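Local coordinates for protein putative pyrroline carboxylate reductase (Streptococcus pyogenes, PDB 2AHR) that probably catalyses the NAD(P)H-dependent reduction of 1-pyrroline-5-carboxylate to L-proline, the last step of proline biosynthesis, at residues 174-179 and 195-200; 17-22 and 44-49. All blocks are in the same frame, centred on the assembly; numbering follows the deposited sequence.

Contact 1 (174-179 and 195-200); sequences LFIEAL and EIVTQT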
loop_
_atom_site.group_PDB
_atom_site.type_symbol
_atom_site.label_atom_id
_atom_site.label_comp_id
_atom_site.label_asym_id
_atom_site.label_seq_id
_atom_site.Cartn_x
_atom_site.Cartn_y
_atom_site.Cartn_z
ATOM N N LEU E 174 4.612 -17.066 -17.494
ATOM C CA LEU E 174 4.387 -15.633 -17.168
ATOM C C LEU E 174 5.686 -14.968 -16.690
ATOM O O LEU E 174 5.996 -13.842 -17.062
ATOM C CB LEU E 174 3.254 -15.468 -16.134
ATOM C CG LEU E 174 2.700 -14.046 -15.852
ATOM C CD1 LEU E 174 1.767 -13.577 -16.946
ATOM C CD2 LEU E 174 1.967 -13.959 -14.497
ATOM N N PHE E 175 6.438 -15.692 -15.863
ATOM C CA PHE E 175 7.751 -15.274 -15.420
ATOM C C PHE E 175 8.716 -15.084 -16.597
ATOM O O PHE E 175 9.435 -14.107 -16.664
ATOM C CB PHE E 175 8.301 -16.322 -14.432
ATOM C CG PHE E 175 9.648 -15.963 -13.840
ATOM C CD1 PHE E 175 9.745 -15.035 -12.788
ATOM C CD2 PHE E 175 10.821 -16.564 -14.317
ATOM C CE1 PHE E 175 10.994 -14.704 -12.231
ATOM C CE2 PHE E 175 12.070 -16.260 -13.764
ATOM C CZ PHE E 175 12.153 -15.320 -12.716
ATOM N N ILE E 176 8.730 -16.036 -17.529
ATOM C CA ILE E 176 9.565 -15.938 -18.714
ATOM C C ILE E 176 9.136 -14.740 -19.580
ATOM O O ILE E 176 9.970 -13.976 -20.082
ATOM C CB ILE E 176 9.537 -17.276 -19.498
ATOM C CG1 ILE E 176 10.470 -18.293 -18.832
ATOM C CG2 ILE E 176 9.972 -17.083 -20.961
ATOM C CD1 ILE E 176 10.333 -19.758 -19.394
ATOM N N GLU E 177 7.827 -14.575 -19.759
ATOM C CA GLU E 177 7.299 -13.464 -20.537
ATOM C C GLU E 177 7.715 -12.134 -19.889
ATOM O O GLU E 177 8.027 -11.152 -20.604
ATOM C CB GLU E 177 5.787 -13.566 -20.604
ATOM C CG GLU E 177 5.095 -12.397 -21.266
ATOM C CD GLU E 177 5.264 -12.381 -22.767
ATOM O OE1 GLU E 177 5.818 -13.343 -23.326
ATOM O OE2 GLU E 177 4.854 -11.385 -23.393
ATOM N N ALA E 178 7.731 -12.110 -18.542
ATOM C CA ALA E 178 8.079 -10.890 -17.806
ATOM C C ALA E 178 9.523 -10.469 -18.055
ATOM O O ALA E 178 9.783 -9.305 -18.286
ATOM C CB ALA E 178 7.821 -11.074 -16.289
ATOM N N LEU E 179 10.461 -11.421 -17.972
ATOM C CA LEU E 179 11.868 -11.154 -18.306
ATOM C C LEU E 179 12.025 -10.657 -19.750
ATOM O O LEU E 179 12.784 -9.726 -20.021
ATOM C CB LEU E 179 12.702 -12.432 -18.124
ATOM C CG LEU E 179 12.857 -12.896 -16.668
ATOM C CD1 LEU E 179 13.407 -14.320 -16.592
ATOM C CD2 LEU E 179 13.761 -11.922 -15.945
ATOM N N GLU E 195 14.431 -15.812 -26.722
ATOM C CA GLU E 195 15.406 -16.832 -27.037
ATOM C C GLU E 195 16.483 -16.861 -25.954
ATOM O O GLU E 195 16.788 -17.910 -25.405
ATOM C CB GLU E 195 15.991 -16.560 -28.419
ATOM C CG GLU E 195 17.130 -17.482 -28.795
ATOM C CD GLU E 195 17.824 -17.080 -30.104
ATOM O OE1 GLU E 195 17.596 -15.967 -30.621
ATOM O OE2 GLU E 195 18.616 -17.891 -30.608
ATOM N N ILE E 196 17.029 -15.698 -25.629
ATOM C CA ILE E 196 18.038 -15.591 -24.602
ATOM C C ILE E 196 17.529 -16.075 -23.246
ATOM O O ILE E 196 18.234 -16.845 -22.584
ATOM C CB ILE E 196 18.529 -14.144 -24.436
ATOM C CG1 ILE E 196 19.229 -13.664 -25.722
ATOM C CG2 ILE E 196 19.419 -14.016 -23.162
ATOM C CD1 ILE E 196 19.350 -12.126 -25.841
ATOM N N VAL E 197 16.352 -15.599 -22.798
ATOM C CA VAL E 197 15.924 -16.025 -21.453
ATOM C C VAL E 197 15.466 -17.504 -21.386
ATOM O O VAL E 197 15.754 -18.201 -20.399
ATOM C CB VAL E 197 14.972 -15.023 -20.641
ATOM C CG1 VAL E 197 15.017 -13.599 -21.143
ATOM C CG2 VAL E 197 13.574 -15.551 -20.494
ATOM N N THR E 198 14.781 -17.988 -22.427
ATOM C CA THR E 198 14.366 -19.404 -22.453
ATOM C C THR E 198 15.601 -20.330 -22.348
ATOM O O THR E 198 15.586 -21.317 -21.598
ATOM C CB THR E 198 13.568 -19.758 -23.741
ATOM O OG1 THR E 198 12.434 -18.871 -23.873
ATOM C CG2 THR E 198 13.080 -21.205 -23.679
ATOM N N GLN E 199 16.669 -19.997 -23.083
ATOM C CA GLN E 199 17.892 -20.803 -23.072
ATOM C C GLN E 199 18.562 -20.712 -21.724
ATOM O O GLN E 199 19.095 -21.707 -21.229
ATOM C CB GLN E 199 18.849 -20.389 -24.202
ATOM C CG GLN E 199 18.333 -20.891 -25.584
ATOM C CD GLN E 199 19.287 -20.648 -26.772
ATOM O OE1 GLN E 199 18.850 -20.710 -27.940
ATOM N NE2 GLN E 199 20.576 -20.379 -26.490
ATOM N N THR E 200 18.500 -19.532 -21.103
ATOM C CA THR E 200 19.070 -19.341 -19.775
ATOM C C THR E 200 18.282 -20.087 -18.701
ATOM O O THR E 200 18.864 -20.619 -17.744
ATOM C CB THR E 200 19.146 -17.847 -19.430
ATOM O OG1 THR E 200 19.925 -17.175 -20.427
ATOM C CG2 THR E 200 19.762 -17.632 -18.075
#

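Contact 2 (17-22 and 44-49); sequences AIIKGL and EQLALP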
loop_
_atom_site.group_PDB
_atom_site.type_symbol
_atom_site.label_atom_id
_atom_site.label_comp_id
_atom_site.label_asym_id
_atom_site.label_seq_id
_atom_site.Cartn_x
_atom_site.Cartn_y
_atom_site.Cartn_z
ATOM N N ALA E 17 -2.701 -33.799 -25.508
ATOM C CA ALA E 17 -1.277 -33.924 -25.176
ATOM C C ALA E 17 -0.836 -35.350 -24.801
ATOM O O ALA E 17 0.194 -35.804 -25.281
ATOM C CB ALA E 17 -0.881 -32.922 -24.085
ATOM N N ILE E 18 -1.595 -36.070 -23.970
ATOM C CA ILE E 18 -1.156 -37.425 -23.582
ATOM C C ILE E 18 -1.358 -38.506 -24.668
ATOM O O ILE E 18 -0.760 -39.576 -24.586
ATOM C CB ILE E 18 -1.727 -37.917 -22.221
ATOM C CG1 ILE E 18 -3.165 -38.386 -22.356
ATOM C CG2 ILE E 18 -1.557 -36.865 -21.099
ATOM C CD1 ILE E 18 -3.539 -39.366 -21.295
ATOM N N ILE E 19 -2.199 -38.221 -25.667
ATOM C CA ILE E 19 -2.430 -39.151 -26.782
ATOM C C ILE E 19 -1.130 -39.468 -27.514
ATOM O O ILE E 19 -0.798 -40.631 -27.718
ATOM C CB ILE E 19 -3.492 -38.625 -27.788
ATOM C CG1 ILE E 19 -4.892 -38.604 -27.160
ATOM C CG2 ILE E 19 -3.519 -39.483 -29.053
ATOM C CD1 ILE E 19 -5.288 -39.877 -26.492
ATOM N N LYS E 20 -0.380 -38.429 -27.868
ATOM C CA LYS E 20 0.913 -38.600 -28.523
ATOM C C LYS E 20 1.796 -39.655 -27.832
ATOM O O LYS E 20 2.313 -40.546 -28.496
ATOM C CB LYS E 20 1.645 -37.260 -28.630
ATOM C CG LYS E 20 2.894 -37.322 -29.507
ATOM C CD LYS E 20 3.922 -36.269 -29.119
ATOM C CE LYS E 20 5.262 -36.566 -29.768
ATOM N NZ LYS E 20 6.287 -35.533 -29.397
ATOM N N GLY E 21 1.953 -39.559 -26.510
ATOM C CA GLY E 21 2.696 -40.549 -25.732
ATOM C C GLY E 21 2.059 -41.934 -25.745
ATOM O O GLY E 21 2.759 -42.948 -25.787
ATOM N N LEU E 22 0.728 -41.969 -25.723
ATOM C CA LEU E 22 -0.033 -43.229 -25.768
ATOM C C LEU E 22 0.039 -43.933 -27.136
ATOM O O LEU E 22 -0.101 -45.154 -27.215
ATOM C CB LEU E 22 -1.493 -42.999 -25.353
ATOM C CG LEU E 22 -1.822 -42.602 -23.905
ATOM C CD1 LEU E 22 -3.291 -42.247 -23.807
ATOM C CD2 LEU E 22 -1.484 -43.693 -22.911
ATOM N N GLU E 44 -10.871 -37.225 -36.490
ATOM C CA GLU E 44 -10.303 -36.717 -37.730
ATOM C C GLU E 44 -8.904 -36.160 -37.461
ATOM O O GLU E 44 -7.923 -36.640 -38.027
ATOM C CB GLU E 44 -11.214 -35.617 -38.297
ATOM C CG GLU E 44 -10.739 -34.960 -39.583
ATOM C CD GLU E 44 -11.392 -35.551 -40.819
ATOM O OE1 GLU E 44 -11.118 -35.043 -41.932
ATOM O OE2 GLU E 44 -12.181 -36.517 -40.680
ATOM N N GLN E 45 -8.826 -35.170 -36.567
ATOM C CA GLN E 45 -7.596 -34.413 -36.321
ATOM C C GLN E 45 -6.479 -35.253 -35.712
ATOM O O GLN E 45 -5.306 -34.984 -35.960
ATOM C CB GLN E 45 -7.869 -33.175 -35.441
ATOM C CG GLN E 45 -8.976 -32.213 -35.954
ATOM C CD GLN E 45 -8.709 -31.629 -37.350
ATOM O OE1 GLN E 45 -7.816 -30.794 -37.531
ATOM N NE2 GLN E 45 -9.501 -32.059 -38.338
ATOM N N LEU E 46 -6.847 -36.273 -34.938
ATOM C CA LEU E 46 -5.879 -37.126 -34.233
ATOM C C LEU E 46 -5.595 -38.458 -34.913
ATOM O O LEU E 46 -4.720 -39.201 -34.467
ATOM C CB LEU E 46 -6.336 -37.392 -32.792
ATOM C CG LEU E 46 -6.251 -36.267 -31.755
ATOM C CD1 LEU E 46 -6.777 -36.758 -30.414
ATOM C CD2 LEU E 46 -4.829 -35.745 -31.591
ATOM N N ALA E 47 -6.341 -38.750 -35.980
ATOM C CA ALA E 47 -6.267 -40.024 -36.723
ATOM C C ALA E 47 -6.520 -41.261 -35.842
ATOM O O ALA E 47 -5.715 -42.202 -35.806
ATOM C CB ALA E 47 -4.939 -40.141 -37.506
ATOM N N LEU E 48 -7.655 -41.251 -35.144
ATOM C CA LEU E 48 -8.009 -42.326 -34.218
ATOM C C LEU E 48 -9.469 -42.738 -34.354
ATOM O O LEU E 48 -10.287 -41.950 -34.834
ATOM C CB LEU E 48 -7.741 -41.899 -32.770
ATOM C CG LEU E 48 -6.301 -41.768 -32.272
ATOM C CD1 LEU E 48 -6.305 -41.042 -30.931
ATOM C CD2 LEU E 48 -5.601 -43.120 -32.153
ATOM N N PRO E 49 -9.803 -43.977 -33.929
ATOM C CA PRO E 49 -11.205 -44.396 -33.879
ATOM C C PRO E 49 -12.002 -43.540 -32.896
ATOM O O PRO E 49 -11.458 -43.109 -31.871
ATOM C CB PRO E 49 -11.125 -45.835 -33.359
ATOM C CG PRO E 49 -9.723 -46.274 -33.634
ATOM C CD PRO E 49 -8.895 -45.051 -33.483
#

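Contact 1 (174-179 and 195-200)
Where Ile-176 comes nearest Val-197, CA to CA 6.9 Å, the axes of the helical segments 174-179 and 195-200 come within 9.5 Å and run in roughly opposing directions, 135° apart. Both segments belong to a helical hairpin, and Val-197 packs against both Ile-176 and Leu-179 of the first helix. Its CG2 methyl meets Ile-176 CG2 at 3.9 Å, the two side chains running alongside each other but pointing opposite ways. The same Val-197 CG2 is also 4.1 Å from Leu-179 CD1, so it lies between the two residues, while Val-197 CG1 rests 4.0 Å from Leu-179 CB. The chi1 of Val-197 is -20°, nearly eclipsed; two methyls on one carbon let this short side chain touch two neighbours. On Ile-176, CG2 is the branch that does the touching, and it also lies 4.2 Å from Thr-198 OG1. That hydroxyl is satisfied by the backbone oxygen of Leu-194, so threonine can sit beside an apolar side chain in a buried place. Helices 158-185 and 190-210 thus pack within the dimerisation region, where helices of the second subunit close over them, Val-245 of that subunit against Leu-179 and its Leu-208 against Thr-198.

Contact 2 (17-22 and 44-49)
The backbone bond from Leu-22 N to Ile-18 O, 3.0 Å long, belongs to the last turn of the helix that carries Ile-19 against Leu-46 and Leu-48. This is the first helix of the Rossmann fold, following strand 5-9, and the contact joins it to the end of helix 36-46 and the chain leading out of it. Helix 36-46 ends in a Schellman motif: Ala-47 takes a positive phi of 57°, where its single methyl crowds the backbone little, and its N makes a weak bond back to Glu-44 O. The turn lets Leu-46 and Leu-48, on either side of Ala-47, both start their side chains toward helix 13-22, where a CD1 of each meets Ile-19. Lys-23 NZ holds the backbone oxygen of Leu-46, while Pro-49 pairs by its backbone with Ile-31, so the chain passes directly from the helix end to the edge of strand 28-32. Isoleucine suits its buried place because it offers two branches: CG1, lying beside the backbone N (chi1 -69°), serves Leu-46, whose side chain lies nearly perpendicular to it, CD1 being 4.2 Å away. The other branch serves Leu-48, with Ile-19 CG2 3.7 Å from Leu-48 CD1.

Contacts 1 and 2 lie in different parts of the chain, the dimerisation region and the Rossmann domain, with centres 30 Å apart and nearest atoms about 17 Å apart. Contact 2 lies near the cofactor site: the side chain of Leu-46 is about 4 Å from that of Val-11, a predicted NADP-binding residue, and about 10 Å from the bound NADP itself. Contact 1 is away from the annotated sites and serves the packing of helices 158-185 and 190-210 with the second subunit. The same region carries Ala-221 and Ser-224, which contact an NADP that does not belong to this chain, consistent with cofactor sites shared between subunits.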